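UDP-glucose 6-dehydrogenase (Pyrobaculum islandicum, PDB 3VTF) probably catalyses the NAD(+)-dependent oxidation of UDP-alpha-D-glucose to UDP-alpha-D-glucuronate, the single step of this route to the nucleotide sugar. Local coordinates at residues A[229-233]-A[288-292]; A[277-281]-A[309-313]; A[149-153]-A[169-173]. All coordinates share one frame; numbering follows the deposited sequence.

Overall arrangement
Contact 3 comes first along the chain, in the NAD-binding domain, where residues 149-153 and 169-173 belong to one beta-alpha-beta unit. Contacts 1 and 2 follow in the central domain and interlock, since their segments alternate; their centres lie about 13 Å apart. T289 CG2 of helix 285-298 is 3.7 Å from L310 CG of helix 304-328. Both contacts touch UDP-glucose, contact 1 at the glucose and contact 2 at the ribose and uracil end. Contact 3 stands apart, its centre about 18 Å from that of contact 1 and about 31 Å from that of contact 2, yet it leans on helix 221-251, which carries residues 229-233 and so ties the NAD-binding domain to the substrate site.

Contact 1. Residues A[229-233]-A[288-292]. With UPG (uridine-5'-diphosphate-glucose), chain B.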
loop_
_atom_site.group_PDB
_atom_site.type_symbol
_atom_site.label_atom_id
_atom_site.label_comp_id
_atom_site.label_asym_id
_atom_site.label_seq_id
_atom_site.Cartn_x
_atom_site.Cartn_y
_atom_site.Cartn_z
ATOM N N TYR A 229 -5.909 -5.386 12.268
ATOM C CA TYR A 229 -6.862 -5.041 11.144
ATOM C C TYR A 229 -6.151 -4.134 10.103
ATOM O O TYR A 229 -6.317 -4.278 8.892
ATOM C CB TYR A 229 -8.079 -4.223 11.690
ATOM C CG TYR A 229 -9.137 -5.185 12.237
ATOM C CD1 TYR A 229 -9.933 -5.930 11.370
ATOM C CD2 TYR A 229 -9.231 -5.426 13.658
ATOM C CE1 TYR A 229 -10.877 -6.867 11.863
ATOM C CE2 TYR A 229 -10.139 -6.376 14.184
ATOM C CZ TYR A 229 -10.986 -7.046 13.297
ATOM O OH TYR A 229 -11.907 -7.927 13.805
ATOM N N ALA A 230 -5.351 -3.187 10.584
ATOM C CA ALA A 230 -4.657 -2.291 9.659
ATOM C C ALA A 230 -3.714 -3.088 8.751
ATOM O O ALA A 230 -3.610 -2.765 7.542
ATOM C CB ALA A 230 -3.954 -1.169 10.379
ATOM N N SER A 231 -3.038 -4.102 9.295
ATOM C CA SER A 231 -2.190 -4.932 8.477
ATOM C C SER A 231 -3.004 -5.753 7.466
ATOM O O SER A 231 -2.622 -5.834 6.302
ATOM C CB SER A 231 -1.298 -5.884 9.314
ATOM O OG SER A 231 -0.544 -5.040 10.232
ATOM N N ASN A 232 -4.013 -6.489 7.918
ATOM C CA ASN A 232 -4.729 -7.377 6.984
ATOM C C ASN A 232 -5.505 -6.572 5.930
ATOM O O ASN A 232 -5.544 -6.961 4.724
ATOM C CB ASN A 232 -5.762 -8.275 7.754
ATOM C CG ASN A 232 -5.131 -9.639 8.196
ATOM O OD1 ASN A 232 -3.925 -9.726 8.323
ATOM N ND2 ASN A 232 -5.942 -10.639 8.522
ATOM N N VAL A 233 -6.123 -5.470 6.371
ATOM C CA VAL A 233 -6.859 -4.645 5.380
ATOM C C VAL A 233 -5.877 -3.958 4.381
ATOM O O VAL A 233 -6.168 -3.778 3.206
ATOM C CB VAL A 233 -7.735 -3.614 6.078
ATOM C CG1 VAL A 233 -8.397 -2.670 5.034
ATOM C CG2 VAL A 233 -8.805 -4.428 6.856
ATOM N N ASP A 288 -12.281 -10.074 7.582
ATOM C CA ASP A 288 -11.663 -8.977 8.427
ATOM C C ASP A 288 -11.892 -7.641 7.818
ATOM O O ASP A 288 -12.004 -6.660 8.501
ATOM C CB ASP A 288 -10.125 -9.167 8.634
ATOM C CG ASP A 288 -9.831 -10.445 9.469
ATOM O OD1 ASP A 288 -10.703 -10.840 10.258
ATOM O OD2 ASP A 288 -8.715 -11.038 9.378
ATOM N N THR A 289 -11.864 -7.564 6.490
ATOM C CA THR A 289 -12.091 -6.280 5.851
ATOM C C THR A 289 -13.544 -5.791 6.119
ATOM O O THR A 289 -13.768 -4.621 6.396
ATOM C CB THR A 289 -11.829 -6.342 4.283
ATOM O OG1 THR A 289 -10.417 -6.693 4.096
ATOM C CG2 THR A 289 -12.019 -4.963 3.624
ATOM N N LEU A 290 -14.478 -6.710 5.957
ATOM C CA LEU A 290 -15.895 -6.417 6.221
ATOM C C LEU A 290 -16.057 -6.047 7.731
ATOM O O LEU A 290 -16.690 -5.087 8.053
ATOM C CB LEU A 290 -16.724 -7.678 5.903
ATOM C CG LEU A 290 -18.281 -7.480 6.101
ATOM C CD1 LEU A 290 -18.677 -6.245 5.328
ATOM C CD2 LEU A 290 -18.994 -8.744 5.552
ATOM N N ALA A 291 -15.449 -6.818 8.633
ATOM C CA ALA A 291 -15.511 -6.449 10.098
ATOM C C ALA A 291 -14.962 -5.077 10.354
ATOM O O ALA A 291 -15.459 -4.296 11.215
ATOM C CB ALA A 291 -14.829 -7.547 10.998
ATOM N N PHE A 292 -13.862 -4.732 9.649
ATOM C CA PHE A 292 -13.263 -3.401 9.859
ATOM C C PHE A 292 -14.172 -2.304 9.407
ATOM O O PHE A 292 -14.350 -1.266 10.086
ATOM C CB PHE A 292 -11.899 -3.349 9.069
ATOM C CG PHE A 292 -11.059 -2.177 9.388
ATOM C CD1 PHE A 292 -10.574 -1.970 10.699
ATOM C CD2 PHE A 292 -10.618 -1.308 8.375
ATOM C CE1 PHE A 292 -9.721 -0.891 11.009
ATOM C CE2 PHE A 292 -9.804 -0.198 8.670
ATOM C CZ PHE A 292 -9.324 -0.011 10.006
HETATM N N1 UPG B . -3.670 -13.046 -3.019
HETATM C C2 UPG B . -3.846 -12.315 -4.231
HETATM N N3 UPG B . -2.827 -11.592 -4.703
HETATM C C4 UPG B . -1.648 -11.500 -3.980
HETATM C C5 UPG B . -1.436 -12.197 -2.740
HETATM C C6 UPG B . -2.533 -12.947 -2.268
HETATM O O2 UPG B . -4.935 -12.357 -4.887
HETATM O O4 UPG B . -0.720 -10.754 -4.443
HETATM C C1C UPG B . -4.865 -13.795 -2.564
HETATM C C2C UPG B . -4.500 -15.246 -2.316
HETATM O O2C UPG B . -4.665 -16.053 -3.479
HETATM C C3C UPG B . -5.507 -15.650 -1.216
HETATM C C4C UPG B . -5.718 -14.366 -0.413
HETATM O O4C UPG B . -5.157 -13.316 -1.232
HETATM O O3C UPG B . -6.795 -15.925 -1.831
HETATM C C5C UPG B . -4.987 -14.364 0.951
HETATM O O5C UPG B . -3.678 -14.907 0.741
HETATM P PA UPG B . -2.629 -15.068 2.051
HETATM O O1A UPG B . -2.288 -13.666 2.653
HETATM O O2A UPG B . -1.538 -16.098 1.662
HETATM O O3A UPG B . -3.555 -16.007 2.976
HETATM P PB UPG B . -3.818 -16.041 4.596
HETATM O O1B UPG B . -3.348 -17.384 5.095
HETATM O O2B UPG B . -5.343 -15.781 4.498
HETATM O O3B UPG B . -2.928 -14.965 5.365
HETATM C "C1'" UPG B . -3.490 -13.676 5.759
HETATM C "C2'" UPG B . -2.323 -12.751 6.030
HETATM C "C3'" UPG B . -1.632 -13.220 7.332
HETATM C "C4'" UPG B . -2.698 -13.224 8.453
HETATM C "C5'" UPG B . -3.777 -14.320 8.089
HETATM C "C6'" UPG B . -4.972 -14.460 9.059
HETATM O "O2'" UPG B . -1.483 -13.074 4.854
HETATM O "O3'" UPG B . -0.598 -12.296 7.608
HETATM O "O4'" UPG B . -2.038 -13.663 9.660
HETATM O "O5'" UPG B . -4.373 -13.777 6.876
HETATM O "O6'" UPG B . -5.233 -13.188 9.700
HETATM O O HOH W 1 -12.541 -9.830 12.089
#
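N232 and D288 supply the direct polar link between residues 229-233 and 288-292. N232 ND2 donates to D288 OD2 over 2.9 Å, but the bond is bent (N-H...O 140°), tilted a little from the amide plane, and uses the anti lone pair of the carboxylate oxygen. N232 ND2 also donates, more straightly at 167°, to O6' of UDP-glucose, 2.9 Å away. With OD1 bonded to K228 NZ, the amide is gripped at both ends; an alanine here would remove this amide and would probably leave K228 NZ and D288 OD2 without their shared partner and the glucose O6' less firmly held. A water extends the polar side: it donates to D288 OD1 at 2.8 Å and is hydrogen-bonded to Y229 OH at 2.6 Å.

The two segments belong to helix 221-251 and helix 285-298 of the central domain, whose local axes approach to 9.6 Å with a crossing angle of -126°. V233 and F292 also pack on F241 and L248 of the second subunit, at the dimer interface.

Y229 and F292 have nearly parallel planes but barely overlap, the centroids being 5.9 Å apart. Instead, F292 CD1 sits against Y229 CB at 3.5 Å, while D288 O lies near the plane of the tyrosine ring, at its edge.

V233 CG2, turned to the other helix by lying beside its backbone N, fits between T289 CA and F292 CD2, 3.9 Å from the latter.

Contact 2. Residues A[277-281]-A[309-313]; sequences GLGFG and VLRVN. With UPG (uridine-5'-diphosphate-glucose), chain B.
F280 reaches from the ligand to N313 on helix 304-328: CB meets the nucleotide, the whole ring meets N313, and CZ also reaches V309 and L310. F280 CB lies 3.2 Å from the ribose oxygen O4C of UDP-glucose. At chi1 43° CG is tucked between the backbone N and the carbonyl carbon, and this turn carries the ring away from the sugar, with one face against the carboxamide of N313. Ring and amide planes are only 9° apart, which identifies a stack of two flat groups. The amide lies across the ring, its two arms over the two long sides, and N313 CG is displaced toward F280 CZ, 3.4 Å away; N313 CB is 3.6 Å from the same CZ.

Residues 277-281 lie between helix 256-264 and helix 285-298, in the glycine-rich run that leads to C284, the predicted nucleophile, as in other members of the UDP-glucose/GDP-mannose dehydrogenase family. At G277 and G279 the backbone angles would jam a CB against the preceding carbonyl oxygen, and at G279 that CB would also point toward the N313 side chain. G281 N donates to ribose O3C of the ligand over 2.9 Å in an almost straight bond (176°), while G279 O accepts from R427 NH2.

Beyond the stack, the far end of the ring enters an apolar setting. F280 CZ is 4.1 Å from V309 CG1; L310 CD2, at 4.2 Å from the same CZ, approaches near the ring plane, at its edge. A236 and S240 of helix 221-251 and P286 of helix 285-298 touch the phenyl group as well.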
loop_
_atom_site.group_PDB
_atom_site.type_symbol
_atom_site.label_atom_id
_atom_site.label_comp_id
_atom_site.label_asym_id
_atom_site.label_seq_id
_atom_site.Cartn_x
_atom_site.Cartn_y
_atom_site.Cartn_z
ATOM N N GLY A 277 -5.579 -10.269 -10.106
ATOM C CA GLY A 277 -6.267 -11.503 -10.533
ATOM C C GLY A 277 -7.657 -11.573 -9.944
ATOM O O GLY A 277 -8.356 -10.559 -9.883
ATOM N N LEU A 278 -8.080 -12.786 -9.585
ATOM C CA LEU A 278 -9.461 -12.982 -9.149
ATOM C C LEU A 278 -9.786 -12.396 -7.799
ATOM O O LEU A 278 -10.965 -12.378 -7.407
ATOM C CB LEU A 278 -9.790 -14.475 -9.091
ATOM C CG LEU A 278 -9.974 -15.230 -10.383
ATOM C CD1 LEU A 278 -10.465 -16.632 -9.954
ATOM C CD2 LEU A 278 -11.132 -14.555 -11.088
ATOM N N GLY A 279 -8.764 -11.946 -7.087
ATOM C CA GLY A 279 -8.945 -11.269 -5.770
ATOM C C GLY A 279 -8.585 -12.161 -4.612
ATOM O O GLY A 279 -8.089 -13.301 -4.824
ATOM N N PHE A 280 -8.917 -11.738 -3.384
ATOM C CA PHE A 280 -8.488 -12.585 -2.208
ATOM C C PHE A 280 -9.658 -13.398 -1.707
ATOM O O PHE A 280 -10.813 -12.892 -1.659
ATOM C CB PHE A 280 -7.898 -11.671 -1.099
ATOM C CG PHE A 280 -8.725 -10.380 -0.860
ATOM C CD1 PHE A 280 -9.787 -10.385 0.054
ATOM C CD2 PHE A 280 -8.430 -9.189 -1.508
ATOM C CE1 PHE A 280 -10.558 -9.280 0.303
ATOM C CE2 PHE A 280 -9.188 -8.039 -1.285
ATOM C CZ PHE A 280 -10.293 -8.084 -0.370
ATOM N N GLY A 281 -9.382 -14.664 -1.304
ATOM C CA GLY A 281 -10.369 -15.459 -0.625
ATOM C C GLY A 281 -9.775 -15.885 0.735
ATOM O O GLY A 281 -8.932 -15.160 1.328
ATOM N N VAL A 309 -12.089 -1.303 -1.351
ATOM C CA VAL A 309 -11.296 -2.523 -1.427
ATOM C C VAL A 309 -12.164 -3.704 -1.662
ATOM O O VAL A 309 -11.850 -4.614 -2.484
ATOM C CB VAL A 309 -10.480 -2.710 -0.089
ATOM C CG1 VAL A 309 -9.847 -4.062 -0.080
ATOM C CG2 VAL A 309 -9.454 -1.596 -0.052
ATOM N N LEU A 310 -13.246 -3.786 -0.884
ATOM C CA LEU A 310 -14.166 -4.924 -1.019
ATOM C C LEU A 310 -15.011 -4.850 -2.305
ATOM O O LEU A 310 -15.318 -5.894 -2.893
ATOM C CB LEU A 310 -15.149 -5.002 0.184
ATOM C CG LEU A 310 -14.809 -5.916 1.359
ATOM C CD1 LEU A 310 -16.019 -6.100 2.315
ATOM C CD2 LEU A 310 -14.264 -7.291 0.910
ATOM N N ARG A 311 -15.410 -3.647 -2.721
ATOM C CA ARG A 311 -16.153 -3.540 -4.009
ATOM C C ARG A 311 -15.341 -4.150 -5.176
ATOM O O ARG A 311 -15.862 -4.916 -6.024
ATOM C CB ARG A 311 -16.415 -2.090 -4.257
ATOM C CG ARG A 311 -16.993 -1.748 -5.611
ATOM C CD ARG A 311 -17.154 -0.223 -5.846
ATOM N NE ARG A 311 -17.347 0.016 -7.278
ATOM C CZ ARG A 311 -18.554 0.191 -7.808
ATOM N NH1 ARG A 311 -19.595 0.154 -6.987
ATOM N NH2 ARG A 311 -18.741 0.391 -9.124
ATOM N N VAL A 312 -14.066 -3.789 -5.269
ATOM C CA VAL A 312 -13.205 -4.362 -6.342
ATOM C C VAL A 312 -13.120 -5.847 -6.180
ATOM O O VAL A 312 -13.287 -6.585 -7.127
ATOM C CB VAL A 312 -11.819 -3.690 -6.272
ATOM C CG1 VAL A 312 -10.792 -4.443 -7.172
ATOM C CG2 VAL A 312 -11.973 -2.252 -6.698
ATOM N N ASN A 313 -12.927 -6.335 -4.930
ATOM C CA ASN A 313 -12.763 -7.771 -4.744
ATOM C C ASN A 313 -13.985 -8.530 -5.160
ATOM O O ASN A 313 -13.886 -9.649 -5.739
ATOM C CB ASN A 313 -12.420 -8.054 -3.268
ATOM C CG ASN A 313 -11.833 -9.425 -3.058
ATOM O OD1 ASN A 313 -12.377 -10.287 -2.330
ATOM N ND2 ASN A 313 -10.709 -9.631 -3.667
HETATM N N1 UPG B . -3.670 -13.046 -3.019
HETATM C C2 UPG B . -3.846 -12.315 -4.231
HETATM N N3 UPG B . -2.827 -11.592 -4.703
HETATM C C4 UPG B . -1.648 -11.500 -3.980
HETATM C C5 UPG B . -1.436 -12.197 -2.740
HETATM C C6 UPG B . -2.533 -12.947 -2.268
HETATM O O2 UPG B . -4.935 -12.357 -4.887
HETATM O O4 UPG B . -0.720 -10.754 -4.443
HETATM C C1C UPG B . -4.865 -13.795 -2.564
HETATM C C2C UPG B . -4.500 -15.246 -2.316
HETATM O O2C UPG B . -4.665 -16.053 -3.479
HETATM C C3C UPG B . -5.507 -15.650 -1.216
HETATM C C4C UPG B . -5.718 -14.366 -0.413
HETATM O O4C UPG B . -5.157 -13.316 -1.232
HETATM O O3C UPG B . -6.795 -15.925 -1.831
HETATM C C5C UPG B . -4.987 -14.364 0.951
HETATM O O5C UPG B . -3.678 -14.907 0.741
HETATM P PA UPG B . -2.629 -15.068 2.051
HETATM O O1A UPG B . -2.288 -13.666 2.653
HETATM O O2A UPG B . -1.538 -16.098 1.662
HETATM O O3A UPG B . -3.555 -16.007 2.976
HETATM P PB UPG B . -3.818 -16.041 4.596
HETATM O O1B UPG B . -3.348 -17.384 5.095
HETATM O O2B UPG B . -5.343 -15.781 4.498
HETATM O O3B UPG B . -2.928 -14.965 5.365
HETATM C "C1'" UPG B . -3.490 -13.676 5.759
HETATM C "C2'" UPG B . -2.323 -12.751 6.030
HETATM C "C3'" UPG B . -1.632 -13.220 7.332
HETATM C "C4'" UPG B . -2.698 -13.224 8.453
HETATM C "C5'" UPG B . -3.777 -14.320 8.089
HETATM C "C6'" UPG B . -4.972 -14.460 9.059
HETATM O "O2'" UPG B . -1.483 -13.074 4.854
HETATM O "O3'" UPG B . -0.598 -12.296 7.608
HETATM O "O4'" UPG B . -2.038 -13.663 9.660
HETATM O "O5'" UPG B . -4.373 -13.777 6.876
HETATM O "O6'" UPG B . -5.233 -13.188 9.700
#

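Contact 3. Residues A[149-153]-A[169-173]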
loop_
_atom_site.group_PDB
_atom_site.type_symbol
_atom_site.label_atom_id
_atom_site.label_comp_id
_atom_site.label_asym_id
_atom_site.label_seq_id
_atom_site.Cartn_x
_atom_site.Cartn_y
_atom_site.Cartn_z
ATOM N N GLY A 149 -10.705 -2.968 21.534
ATOM C CA GLY A 149 -11.578 -2.770 22.691
ATOM C C GLY A 149 -12.031 -4.099 23.192
ATOM O O GLY A 149 -12.463 -4.168 24.356
ATOM N N THR A 150 -11.923 -5.185 22.389
ATOM C CA THR A 150 -12.507 -6.476 22.846
ATOM C C THR A 150 -11.738 -7.071 24.037
ATOM O O THR A 150 -12.341 -7.700 24.945
ATOM C CB THR A 150 -12.463 -7.523 21.679
ATOM O OG1 THR A 150 -13.264 -7.015 20.620
ATOM C CG2 THR A 150 -12.998 -8.895 22.047
ATOM N N THR A 151 -10.414 -6.922 24.043
ATOM C CA THR A 151 -9.550 -7.563 25.071
ATOM C C THR A 151 -9.843 -6.994 26.482
ATOM O O THR A 151 -10.116 -7.775 27.422
ATOM C CB THR A 151 -8.047 -7.445 24.745
ATOM O OG1 THR A 151 -7.793 -8.153 23.495
ATOM C CG2 THR A 151 -7.166 -8.104 25.857
ATOM N N GLU A 152 -9.858 -5.677 26.609
ATOM C CA GLU A 152 -10.047 -5.073 27.926
ATOM C C GLU A 152 -11.520 -4.916 28.192
ATOM O O GLU A 152 -11.893 -4.603 29.317
ATOM C CB GLU A 152 -9.407 -3.673 27.944
ATOM C CG GLU A 152 -7.899 -3.868 27.995
ATOM C CD GLU A 152 -7.230 -2.533 27.943
ATOM O OE1 GLU A 152 -7.516 -1.832 26.950
ATOM O OE2 GLU A 152 -6.460 -2.236 28.870
ATOM N N GLY A 153 -12.356 -5.048 27.147
ATOM C CA GLY A 153 -13.821 -4.953 27.352
ATOM C C GLY A 153 -14.468 -6.300 27.535
ATOM O O GLY A 153 -14.349 -6.897 28.605
ATOM N N SER A 169 -4.639 -10.878 34.510
ATOM C CA SER A 169 -4.280 -9.801 33.568
ATOM C C SER A 169 -4.628 -10.256 32.165
ATOM O O SER A 169 -4.966 -11.432 31.962
ATOM C CB SER A 169 -2.753 -9.498 33.641
ATOM O OG SER A 169 -2.352 -9.061 34.941
ATOM N N VAL A 170 -4.692 -9.294 31.226
ATOM C CA VAL A 170 -5.177 -9.575 29.858
ATOM C C VAL A 170 -4.091 -8.972 28.945
ATOM O O VAL A 170 -3.310 -8.067 29.350
ATOM C CB VAL A 170 -6.544 -8.948 29.503
ATOM C CG1 VAL A 170 -7.653 -9.544 30.401
ATOM C CG2 VAL A 170 -6.520 -7.404 29.651
ATOM N N ALA A 171 -4.061 -9.440 27.701
ATOM C CA ALA A 171 -3.192 -8.878 26.721
ATOM C C ALA A 171 -3.734 -9.253 25.344
ATOM O O ALA A 171 -4.212 -10.393 25.157
ATOM C CB ALA A 171 -1.756 -9.436 26.848
ATOM N N SER A 172 -3.549 -8.368 24.389
ATOM C CA SER A 172 -3.841 -8.680 22.979
ATOM C C SER A 172 -2.425 -9.025 22.398
ATOM O O SER A 172 -1.447 -8.322 22.649
ATOM C CB SER A 172 -4.360 -7.395 22.317
ATOM O OG SER A 172 -4.290 -7.529 20.895
ATOM N N ASN A 173 -2.335 -10.129 21.676
ATOM C CA ASN A 173 -1.066 -10.559 21.070
ATOM C C ASN A 173 -1.475 -11.113 19.697
ATOM O O ASN A 173 -1.730 -12.339 19.499
ATOM C CB ASN A 173 -0.406 -11.650 21.979
ATOM C CG ASN A 173 0.864 -12.249 21.358
ATOM O OD1 ASN A 173 1.661 -11.559 20.604
ATOM N ND2 ASN A 173 1.047 -13.514 21.597
#
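T151 drives its methyl group onto strand 169-172, in the classic beta-alpha-beta crossover of a Rossmann-type domain: strand 139-142, helix 151-160 and the parallel neighbouring strand 169-172. The two branches of T151 take different parts of the strand. T151 CG2, anti to the backbone N, is 3.7 Å from the backbone carbon A171 C and 3.8 Å from V170 CB. The hydroxyl branch points along the strand toward its C-terminal end, where T151 OG1 comes within 3.7 Å of S172 CB, a van der Waals contact.

V170 meets the first residues of helix 151-160 with its CG2 methyl, which lies 3.9 Å from T151 CG2 and 4.1 Å from E152 CG. The E152 chain crosses the valine at about a right angle and touches it with CG. Because A171 directs its CB away from residues 149-153, only its backbone takes part, and the threonine methyl can settle between V170 and S172. The closest CA pair is T151 and S172, 6.2 Å apart.

In the next shell V170 also packs on A156, further along helix 151-160, and S172 touches A224 and E225 of helix 221-251. The chain just before T151 is turned at G149, whose positive phi of 106° would jam a CB against the preceding carbonyl oxygen. The E225 carboxylate spans this turn, OE1 hydrogen-bonded to G149 N and OE2 to T151 OG1.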